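Local structure of OmpA family protein (Klebsiella pneumoniae subsp. pneumoniae, 7RJJ) at residues K28-S33 with D73-T78; I45-H50 with R110-S115; H50-G55 with E104-N109. The protein probably ties the outer membrane to the cell wall, this chain being its C-terminal OmpA-like peptidoglycan-binding domain, here with D-alanine bound. All blocks are in the same frame, centred on the assembly; numbering follows the deposited sequence.

Interaction 1 of 3, residues K28-S33 with D73-T78; sequences KRLVSS and DWMRDT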
loop_
_atom_site.group_PDB
_atom_site.type_symbol
_atom_site.label_atom_id
_atom_site.label_comp_id
_atom_site.label_asym_id
_atom_site.label_seq_id
_atom_site.Cartn_x
_atom_site.Cartn_y
_atom_site.Cartn_z
ATOM N N LYS A 28 -4.327 6.369 -11.854
ATOM C CA LYS A 28 -3.828 7.742 -11.568
ATOM C C LYS A 28 -3.156 7.804 -10.192
ATOM O O LYS A 28 -2.083 8.461 -10.109
ATOM C CB LYS A 28 -4.963 8.761 -11.687
ATOM C CG LYS A 28 -4.548 10.200 -11.420
ATOM C CD LYS A 28 -5.668 11.188 -11.638
ATOM C CE LYS A 28 -5.352 12.574 -11.117
ATOM N NZ LYS A 28 -4.121 13.131 -11.728
ATOM N N ARG A 29 -3.742 7.149 -9.176
ATOM C CA ARG A 29 -3.162 7.152 -7.798
ATOM C C ARG A 29 -1.860 6.344 -7.769
ATOM O O ARG A 29 -0.911 6.743 -7.027
ATOM C CB ARG A 29 -4.174 6.605 -6.786
ATOM C CG ARG A 29 -5.229 7.617 -6.366
ATOM C CD ARG A 29 -6.385 6.995 -5.610
ATOM N NE ARG A 29 -7.215 6.169 -6.481
ATOM C CZ ARG A 29 -8.362 5.592 -6.124
ATOM N NH1 ARG A 29 -8.832 5.741 -4.894
ATOM N NH2 ARG A 29 -9.040 4.875 -7.005
ATOM N N LEU A 30 -1.798 5.265 -8.551
ATOM C CA LEU A 30 -0.557 4.448 -8.613
ATOM C C LEU A 30 0.559 5.251 -9.275
ATOM O O LEU A 30 1.699 5.272 -8.730
ATOM C CB LEU A 30 -0.841 3.166 -9.395
ATOM C CG LEU A 30 -1.725 2.150 -8.682
ATOM C CD1 LEU A 30 -2.200 1.077 -9.656
ATOM C CD2 LEU A 30 -0.993 1.537 -7.498
ATOM N N VAL A 31 0.256 5.858 -10.430
ATOM C CA VAL A 31 1.283 6.645 -11.166
ATOM C C VAL A 31 1.792 7.750 -10.228
ATOM O O VAL A 31 3.041 7.991 -10.215
ATOM C CB VAL A 31 0.742 7.180 -12.511
ATOM C CG1 VAL A 31 1.658 8.230 -13.119
ATOM C CG2 VAL A 31 0.494 6.049 -13.506
ATOM N N SER A 32 0.880 8.357 -9.443
ATOM C CA SER A 32 1.283 9.466 -8.537
ATOM C C SER A 32 2.328 8.977 -7.519
ATOM O O SER A 32 3.346 9.698 -7.297
ATOM C CB SER A 32 0.084 10.071 -7.860
ATOM O OG SER A 32 0.494 11.106 -6.987
ATOM N N SER A 33 2.096 7.805 -6.929
ATOM C CA SER A 33 3.064 7.220 -5.961
ATOM C C SER A 33 4.369 6.889 -6.683
ATOM O O SER A 33 5.441 7.134 -6.102
ATOM C CB SER A 33 2.512 5.991 -5.300
ATOM O OG SER A 33 1.387 6.315 -4.502
ATOM N N ASP A 73 4.077 -5.305 -6.725
ATOM C CA ASP A 73 4.140 -5.945 -8.068
ATOM C C ASP A 73 3.877 -4.910 -9.170
ATOM O O ASP A 73 4.572 -4.955 -10.203
ATOM C CB ASP A 73 3.137 -7.095 -8.202
ATOM C CG ASP A 73 3.425 -8.327 -7.363
ATOM O OD1 ASP A 73 4.438 -8.335 -6.637
ATOM O OD2 ASP A 73 2.614 -9.282 -7.455
ATOM N N TRP A 74 2.917 -4.008 -8.956
ATOM C CA TRP A 74 2.627 -2.987 -9.996
ATOM C C TRP A 74 3.834 -2.062 -10.158
ATOM O O TRP A 74 4.292 -1.813 -11.275
ATOM C CB TRP A 74 1.361 -2.201 -9.648
ATOM C CG TRP A 74 0.887 -1.299 -10.746
ATOM C CD1 TRP A 74 -0.067 -1.581 -11.681
ATOM C CD2 TRP A 74 1.344 0.037 -11.026
ATOM N NE1 TRP A 74 -0.254 -0.507 -12.506
ATOM C CE2 TRP A 74 0.613 0.493 -12.144
ATOM C CE3 TRP A 74 2.295 0.888 -10.453
ATOM C CZ2 TRP A 74 0.802 1.764 -12.687
ATOM C CZ3 TRP A 74 2.479 2.144 -10.989
ATOM C CH2 TRP A 74 1.744 2.573 -12.094
HETATM N N MSE A 75 4.365 -1.573 -9.035
HETATM C CA MSE A 75 5.486 -0.644 -9.076
HETATM C C MSE A 75 6.697 -1.291 -9.746
HETATM O O MSE A 75 7.400 -0.652 -10.521
HETATM C CB MSE A 75 5.862 -0.195 -7.665
HETATM C CG MSE A 75 4.781 0.557 -6.942
HETATM SE SE MSE A 75 4.432 2.313 -7.726
HETATM C CE MSE A 75 2.757 2.734 -6.813
ATOM N N ARG A 76 6.907 -2.572 -9.484
ATOM C CA ARG A 76 8.093 -3.271 -10.042
ATOM C C ARG A 76 7.877 -3.586 -11.521
ATOM O O ARG A 76 8.748 -3.261 -12.311
ATOM C CB ARG A 76 8.335 -4.569 -9.264
ATOM C CG ARG A 76 9.413 -5.484 -9.813
ATOM C CD ARG A 76 9.254 -6.853 -9.193
ATOM N NE ARG A 76 8.021 -7.507 -9.587
ATOM C CZ ARG A 76 7.384 -8.432 -8.881
ATOM N NH1 ARG A 76 7.855 -8.824 -7.709
ATOM N NH2 ARG A 76 6.270 -8.960 -9.351
ATOM N N ASP A 77 6.736 -4.159 -11.856
ATOM C CA ASP A 77 6.487 -4.646 -13.240
ATOM C C ASP A 77 6.020 -3.507 -14.161
ATOM O O ASP A 77 6.524 -3.436 -15.297
ATOM C CB ASP A 77 5.510 -5.827 -13.212
ATOM C CG ASP A 77 6.047 -7.042 -12.459
ATOM O OD1 ASP A 77 7.280 -7.121 -12.268
ATOM O OD2 ASP A 77 5.229 -7.893 -12.059
ATOM N N THR A 78 5.086 -2.675 -13.708
ATOM C CA THR A 78 4.587 -1.550 -14.543
ATOM C C THR A 78 5.471 -0.307 -14.357
ATOM O O THR A 78 5.622 0.442 -15.340
ATOM C CB THR A 78 3.114 -1.265 -14.225
ATOM O OG1 THR A 78 2.406 -2.471 -14.494
ATOM C CG2 THR A 78 2.529 -0.135 -15.040
#
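L30 lies over one face of the W74 indole, and nearly every atom of its side chain meets something on the facing helix. Its CB sits almost squarely above the six-membered ring, 3.7 Å from the centroid and 8° off the ring normal, a CH-pi contact. CG is turned anti to the carbonyl carbon (chi1 -71°), and from there the two methyls part: CD1 runs on over the indole to the pyrrole side, 3.8 Å from W74 NE1, whereas CD2 reaches the methyl of selenomethionine M75, 4.0 Å from its CE. The opposite face of the indole is covered by CB of T78, one turn further along, and V31 CG2 reaches the ring edge 4.0 Å from W74 CH2. Helices 27-38 and 57-77, which pack beside each other in this OmpA-like alpha/beta domain, cross here at -64° with their axes 10.8 Å apart. The bent chain of M75 brings its CE between the helices, 3.4 Å from L30 O and 3.6 Å from S33 CB. Beyond S33 the selenomethionine also touches L34 and I37 of helix 27-38, and F86 of the neighbouring strand.

Interaction 2 of 3, residues I45-H50 with R110-S115; sequences IVVAGH and RRVEIS. With DAL (D-alanine), chain C.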
loop_
_atom_site.group_PDB
_atom_site.type_symbol
_atom_site.label_atom_id
_atom_site.label_comp_id
_atom_site.label_asym_id
_atom_site.label_seq_id
_atom_site.Cartn_x
_atom_site.Cartn_y
_atom_site.Cartn_z
ATOM N N ILE A 45 11.436 1.310 0.004
ATOM C CA ILE A 45 9.990 1.577 -0.248
ATOM C C ILE A 45 9.225 0.641 0.678
ATOM O O ILE A 45 9.147 -0.569 0.368
ATOM C CB ILE A 45 9.614 1.371 -1.731
ATOM C CG1 ILE A 45 10.557 2.119 -2.677
ATOM C CG2 ILE A 45 8.158 1.744 -1.988
ATOM C CD1 ILE A 45 10.406 1.717 -4.115
ATOM N N VAL A 46 8.756 1.163 1.807
ATOM C CA VAL A 46 7.995 0.295 2.737
ATOM C C VAL A 46 6.537 0.356 2.286
ATOM O O VAL A 46 5.947 1.447 2.322
ATOM C CB VAL A 46 8.189 0.696 4.210
ATOM C CG1 VAL A 46 7.255 -0.081 5.136
ATOM C CG2 VAL A 46 9.637 0.554 4.644
ATOM N N VAL A 47 5.998 -0.778 1.861
ATOM C CA VAL A 47 4.610 -0.852 1.328
ATOM C C VAL A 47 3.748 -1.562 2.378
ATOM O O VAL A 47 3.978 -2.756 2.615
ATOM C CB VAL A 47 4.575 -1.574 -0.032
ATOM C CG1 VAL A 47 3.195 -1.463 -0.666
ATOM C CG2 VAL A 47 5.627 -1.038 -0.986
ATOM N N ALA A 48 2.832 -0.828 3.008
ATOM C CA ALA A 48 2.004 -1.367 4.111
ATOM C C ALA A 48 0.545 -1.492 3.678
ATOM O O ALA A 48 -0.045 -0.474 3.213
ATOM C CB ALA A 48 2.138 -0.488 5.327
ATOM N N GLY A 49 0.008 -2.707 3.791
ATOM C CA GLY A 49 -1.403 -2.961 3.450
ATOM C C GLY A 49 -2.297 -2.866 4.672
ATOM O O GLY A 49 -1.827 -3.124 5.818
ATOM N N HIS A 50 -3.572 -2.554 4.433
ATOM C CA HIS A 50 -4.568 -2.391 5.513
ATOM C C HIS A 50 -5.903 -2.980 5.060
ATOM O O HIS A 50 -6.090 -3.201 3.838
ATOM C CB HIS A 50 -4.747 -0.911 5.846
ATOM C CG HIS A 50 -3.511 -0.224 6.319
ATOM N ND1 HIS A 50 -3.255 -0.032 7.657
ATOM C CD2 HIS A 50 -2.498 0.360 5.645
ATOM C CE1 HIS A 50 -2.118 0.617 7.802
ATOM N NE2 HIS A 50 -1.619 0.868 6.577
ATOM N N ARG A 110 -9.646 0.038 3.276
ATOM C CA ARG A 110 -9.057 -0.979 2.366
ATOM C C ARG A 110 -8.006 -0.240 1.542
ATOM O O ARG A 110 -8.360 0.300 0.479
ATOM C CB ARG A 110 -10.161 -1.612 1.509
ATOM C CG ARG A 110 -11.266 -2.265 2.327
ATOM C CD ARG A 110 -12.251 -3.050 1.477
ATOM N NE ARG A 110 -13.049 -2.246 0.555
ATOM C CZ ARG A 110 -14.292 -1.795 0.794
ATOM N NH1 ARG A 110 -14.888 -2.042 1.944
ATOM N NH2 ARG A 110 -14.928 -1.087 -0.123
ATOM N N ARG A 111 -6.749 -0.243 1.998
ATOM C CA ARG A 111 -5.783 0.629 1.304
ATOM C C ARG A 111 -4.336 0.170 1.490
ATOM O O ARG A 111 -4.072 -0.783 2.251
ATOM C CB ARG A 111 -5.927 2.011 1.942
ATOM C CG ARG A 111 -5.340 2.073 3.345
ATOM C CD ARG A 111 -5.766 3.292 4.135
ATOM N NE ARG A 111 -4.925 3.464 5.315
ATOM C CZ ARG A 111 -5.122 2.868 6.482
ATOM N NH1 ARG A 111 -6.142 2.036 6.650
ATOM N NH2 ARG A 111 -4.289 3.098 7.483
ATOM N N VAL A 112 -3.437 0.865 0.808
ATOM C CA VAL A 112 -1.972 0.664 0.964
ATOM C C VAL A 112 -1.344 2.039 1.226
ATOM O O VAL A 112 -1.801 3.032 0.623
ATOM C CB VAL A 112 -1.361 -0.043 -0.258
ATOM C CG1 VAL A 112 0.129 0.227 -0.385
ATOM C CG2 VAL A 112 -1.665 -1.533 -0.252
ATOM N N GLU A 113 -0.380 2.074 2.142
ATOM C CA GLU A 113 0.401 3.270 2.534
ATOM C C GLU A 113 1.858 2.996 2.146
ATOM O O GLU A 113 2.298 1.836 2.331
ATOM C CB GLU A 113 0.322 3.492 4.047
ATOM C CG GLU A 113 -1.079 3.693 4.601
ATOM C CD GLU A 113 -1.714 5.048 4.352
ATOM O OE1 GLU A 113 -1.065 5.906 3.688
ATOM O OE2 GLU A 113 -2.851 5.263 4.855
ATOM N N ILE A 114 2.549 3.986 1.588
ATOM C CA ILE A 114 3.979 3.817 1.200
ATOM C C ILE A 114 4.817 4.831 1.982
ATOM O O ILE A 114 4.420 6.019 2.068
ATOM C CB ILE A 114 4.166 3.949 -0.326
ATOM C CG1 ILE A 114 3.408 2.851 -1.077
ATOM C CG2 ILE A 114 5.643 3.950 -0.696
ATOM C CD1 ILE A 114 3.403 3.006 -2.581
ATOM N N SER A 115 5.901 4.349 2.589
ATOM C CA SER A 115 6.852 5.235 3.301
ATOM C C SER A 115 8.225 5.047 2.656
ATOM O O SER A 115 8.589 3.875 2.414
ATOM C CB SER A 115 6.905 4.933 4.765
ATOM O OG SER A 115 5.641 5.120 5.371
HETATM N N DAL C . -12.039 -6.746 5.899
HETATM C CA DAL C . -12.531 -6.801 4.490
HETATM C CB DAL C . -12.684 -8.236 4.055
HETATM C C DAL C . -11.575 -6.027 3.572
HETATM O O DAL C . -11.611 -6.180 2.353
HETATM O OXT DAL C . -10.761 -5.212 4.017
HETATM O O HOH W 1 4.425 2.802 5.036
#
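The guanidinium of R111 lies flat on the imidazole of H50, centres 3.6 Å apart and planes at 20°. Its NH2 stands over the ring centre, a stack rather than a hydrogen bond to ND1. R111 CG sits between the backbone N and the carbonyl carbon (chi1 73°), and the chain then runs extended to NE, carrying the guanidinium over the imidazole. H50 N also donates to R111 O. E113 crosses the histidine at about a right angle, its CG 3.5 Å from H50 NE2, and its OE2 accepts R111 NE at 2.8 Å, in the guanidinium plane. With this salt bridge at its edge, and NH1 and NH2 held by the carbonyls of N109 and R95, the guanidinium is fixed in rotation. Y91 meets the imidazole with its ring parallel.

Both segments belong to the central antiparallel strands of the sheet, 43-49 and 112-117. A48 with E113 and V46 with S115 are hydrogen-bonded pairs, the bond from A48 N to E113 O being nearly straight at 174°. V47 with I114 and G49 with V112 are non-hydrogen-bonded pairs. On the face of V47, V112 and I114, V47 CG1 meets V112 CG1 at 3.5 Å, and V71 of helix 57-77 packs on both valines. I45 CG2 and I114 CG2 lie side by side at 3.6 Å. R110 places its CD 3.3 Å from O of the D-alanine, while its NE bonds to F15 O.

Interaction 3 of 3, residues H50-G55 with E104-N109; sequences HTDSVG and EGRALN. With DAL (D-alanine), chain C.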
loop_
_atom_site.group_PDB
_atom_site.type_symbol
_atom_site.label_atom_id
_atom_site.label_comp_id
_atom_site.label_asym_id
_atom_site.label_seq_id
_atom_site.Cartn_x
_atom_site.Cartn_y
_atom_site.Cartn_z
ATOM N N HIS A 50 -3.572 -2.554 4.433
ATOM C CA HIS A 50 -4.568 -2.391 5.513
ATOM C C HIS A 50 -5.903 -2.980 5.060
ATOM O O HIS A 50 -6.090 -3.201 3.838
ATOM C CB HIS A 50 -4.747 -0.911 5.846
ATOM C CG HIS A 50 -3.511 -0.224 6.319
ATOM N ND1 HIS A 50 -3.255 -0.032 7.657
ATOM C CD2 HIS A 50 -2.498 0.360 5.645
ATOM C CE1 HIS A 50 -2.118 0.617 7.802
ATOM N NE2 HIS A 50 -1.619 0.868 6.577
ATOM N N THR A 51 -6.793 -3.193 6.016
ATOM C CA THR A 51 -8.146 -3.733 5.716
ATOM C C THR A 51 -9.178 -2.987 6.552
ATOM O O THR A 51 -8.769 -2.246 7.465
ATOM C CB THR A 51 -8.255 -5.219 6.079
ATOM O OG1 THR A 51 -8.274 -5.343 7.501
ATOM C CG2 THR A 51 -7.119 -6.047 5.523
ATOM N N ASP A 52 -10.459 -3.127 6.189
ATOM C CA ASP A 52 -11.537 -2.583 7.052
ATOM C C ASP A 52 -11.694 -3.631 8.164
ATOM O O ASP A 52 -10.996 -4.672 8.095
ATOM C CB ASP A 52 -12.804 -2.274 6.242
ATOM C CG ASP A 52 -13.408 -3.476 5.541
ATOM O OD1 ASP A 52 -13.197 -4.593 6.035
ATOM O OD2 ASP A 52 -14.080 -3.283 4.490
ATOM N N SER A 53 -12.557 -3.394 9.149
ATOM C CA SER A 53 -12.678 -4.368 10.268
ATOM C C SER A 53 -13.664 -5.507 9.938
ATOM O O SER A 53 -13.980 -6.264 10.853
ATOM C CB SER A 53 -13.090 -3.658 11.528
ATOM O OG SER A 53 -14.363 -3.073 11.351
ATOM N N VAL A 54 -14.135 -5.624 8.689
ATOM C CA VAL A 54 -15.083 -6.728 8.329
ATOM C C VAL A 54 -14.279 -8.028 8.206
ATOM O O VAL A 54 -13.105 -7.965 7.805
ATOM C CB VAL A 54 -15.882 -6.420 7.045
ATOM C CG1 VAL A 54 -16.683 -7.621 6.554
ATOM C CG2 VAL A 54 -16.796 -5.218 7.226
ATOM N N GLY A 55 -14.859 -9.152 8.623
ATOM C CA GLY A 55 -14.160 -10.446 8.518
ATOM C C GLY A 55 -13.368 -10.781 9.771
ATOM O O GLY A 55 -13.633 -10.160 10.828
ATOM N N GLU A 104 -18.443 4.044 2.851
ATOM C CA GLU A 104 -17.375 4.957 2.354
ATOM C C GLU A 104 -16.170 4.861 3.295
ATOM O O GLU A 104 -15.019 4.843 2.794
ATOM C CB GLU A 104 -17.824 6.418 2.265
ATOM C CG GLU A 104 -18.964 6.664 1.298
ATOM C CD GLU A 104 -20.349 6.293 1.801
ATOM O OE1 GLU A 104 -21.246 6.140 0.957
ATOM O OE2 GLU A 104 -20.539 6.198 3.039
ATOM N N GLY A 105 -16.438 4.803 4.600
ATOM C CA GLY A 105 -15.364 4.697 5.604
ATOM C C GLY A 105 -14.595 3.396 5.443
ATOM O O GLY A 105 -13.364 3.440 5.451
ATOM N N ARG A 106 -15.314 2.281 5.299
ATOM C CA ARG A 106 -14.665 0.956 5.140
ATOM C C ARG A 106 -13.887 0.940 3.821
ATOM O O ARG A 106 -12.794 0.363 3.807
ATOM C CB ARG A 106 -15.690 -0.179 5.232
ATOM C CG ARG A 106 -16.346 -0.313 6.602
ATOM C CD ARG A 106 -17.236 -1.537 6.737
ATOM N NE ARG A 106 -18.435 -1.486 5.913
ATOM C CZ ARG A 106 -19.592 -0.918 6.276
ATOM N NH1 ARG A 106 -19.714 -0.323 7.455
ATOM N NH2 ARG A 106 -20.628 -0.954 5.453
ATOM N N ALA A 107 -14.403 1.587 2.773
ATOM C CA ALA A 107 -13.670 1.586 1.482
ATOM C C ALA A 107 -12.348 2.336 1.645
ATOM O O ALA A 107 -11.344 1.901 1.031
ATOM C CB ALA A 107 -14.507 2.177 0.376
ATOM N N LEU A 108 -12.345 3.406 2.447
ATOM C CA LEU A 108 -11.095 4.179 2.672
ATOM C C LEU A 108 -10.078 3.321 3.435
ATOM O O LEU A 108 -8.866 3.449 3.142
ATOM C CB LEU A 108 -11.408 5.470 3.439
ATOM C CG LEU A 108 -11.985 6.616 2.607
ATOM C CD1 LEU A 108 -12.484 7.741 3.501
ATOM C CD2 LEU A 108 -10.971 7.147 1.606
ATOM N N ASN A 109 -10.553 2.453 4.333
ATOM C CA ASN A 109 -9.643 1.618 5.165
ATOM C C ASN A 109 -8.972 0.523 4.321
ATOM O O ASN A 109 -7.841 0.105 4.686
ATOM C CB ASN A 109 -10.369 1.069 6.392
ATOM C CG ASN A 109 -10.690 2.147 7.406
ATOM O OD1 ASN A 109 -9.920 3.100 7.575
ATOM N ND2 ASN A 109 -11.807 1.995 8.106
HETATM N N DAL C . -12.039 -6.746 5.899
HETATM C CA DAL C . -12.531 -6.801 4.490
HETATM C CB DAL C . -12.684 -8.236 4.055
HETATM C C DAL C . -11.575 -6.027 3.572
HETATM O O DAL C . -11.611 -6.180 2.353
HETATM O OXT DAL C . -10.761 -5.212 4.017
#
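N109, R106 and D52 bury the most surface here, the first two on the last turn of helix 103-109 and the third in the loop that grips D-alanine. N109 uses its CB, 3.9 Å from D52 CA, while its amide turns to other loops: OD1 accepts from I97 N, and ND2 donates to A98 O and N100 OD1. These bonds fix the amide's rotation and tie the helix end to residues 97-100. R106 packs through its aliphatic part. Its CB lies 3.6 Å from D52 OD2, and the chain, extended through chi2 (-173°), puts CD 3.7 Å from V54 CG2. The bend comes only after CD; NH1 is taken by N100 O, and NE stays 4.9 Å from D52 OD2.

D52 and the residues around it form part of the pocket of this OmpA-like domain, whose natural ligand is probably the peptide stem of peptidoglycan. D52 N donates to D-alanine OXT at 3.0 Å, and V54 O receives the ligand amine, as does N60 OD1. With CG lodged between the backbone N and the carbonyl carbon (chi1 60°), D52 can offer OD1 to V54 N in an Asx turn, although the place of OD1 is doubtful. OD2 forms a salt bridge with R110, whose charge probably helps to balance it. T51 approaches the ligand carboxylate through CB, 3.2 Å from OXT, and its OG1 donates to D52 O.

Overall arrangement
Interaction 2 lies near the centre of the domain, and the others flank it on opposite sides, their centres about 22 Å apart. Its centre is about 12 Å from that of interaction 1, and about 14 Å from that of interaction 3. The first junction is apolar: I114 CD1, on strand 112-117, packs against S33 of helix 27-38 and M75 of helix 57-77. The second is polar, through R110 and D52, and H50 is common to both contacts. Along the chain interaction 3 is nested within the loop closed by interaction 2, whereas interaction 1 alternates with both. The paired central strands thus run from the helix packing to the D-alanine pocket, which interactions 2 and 3 both touch.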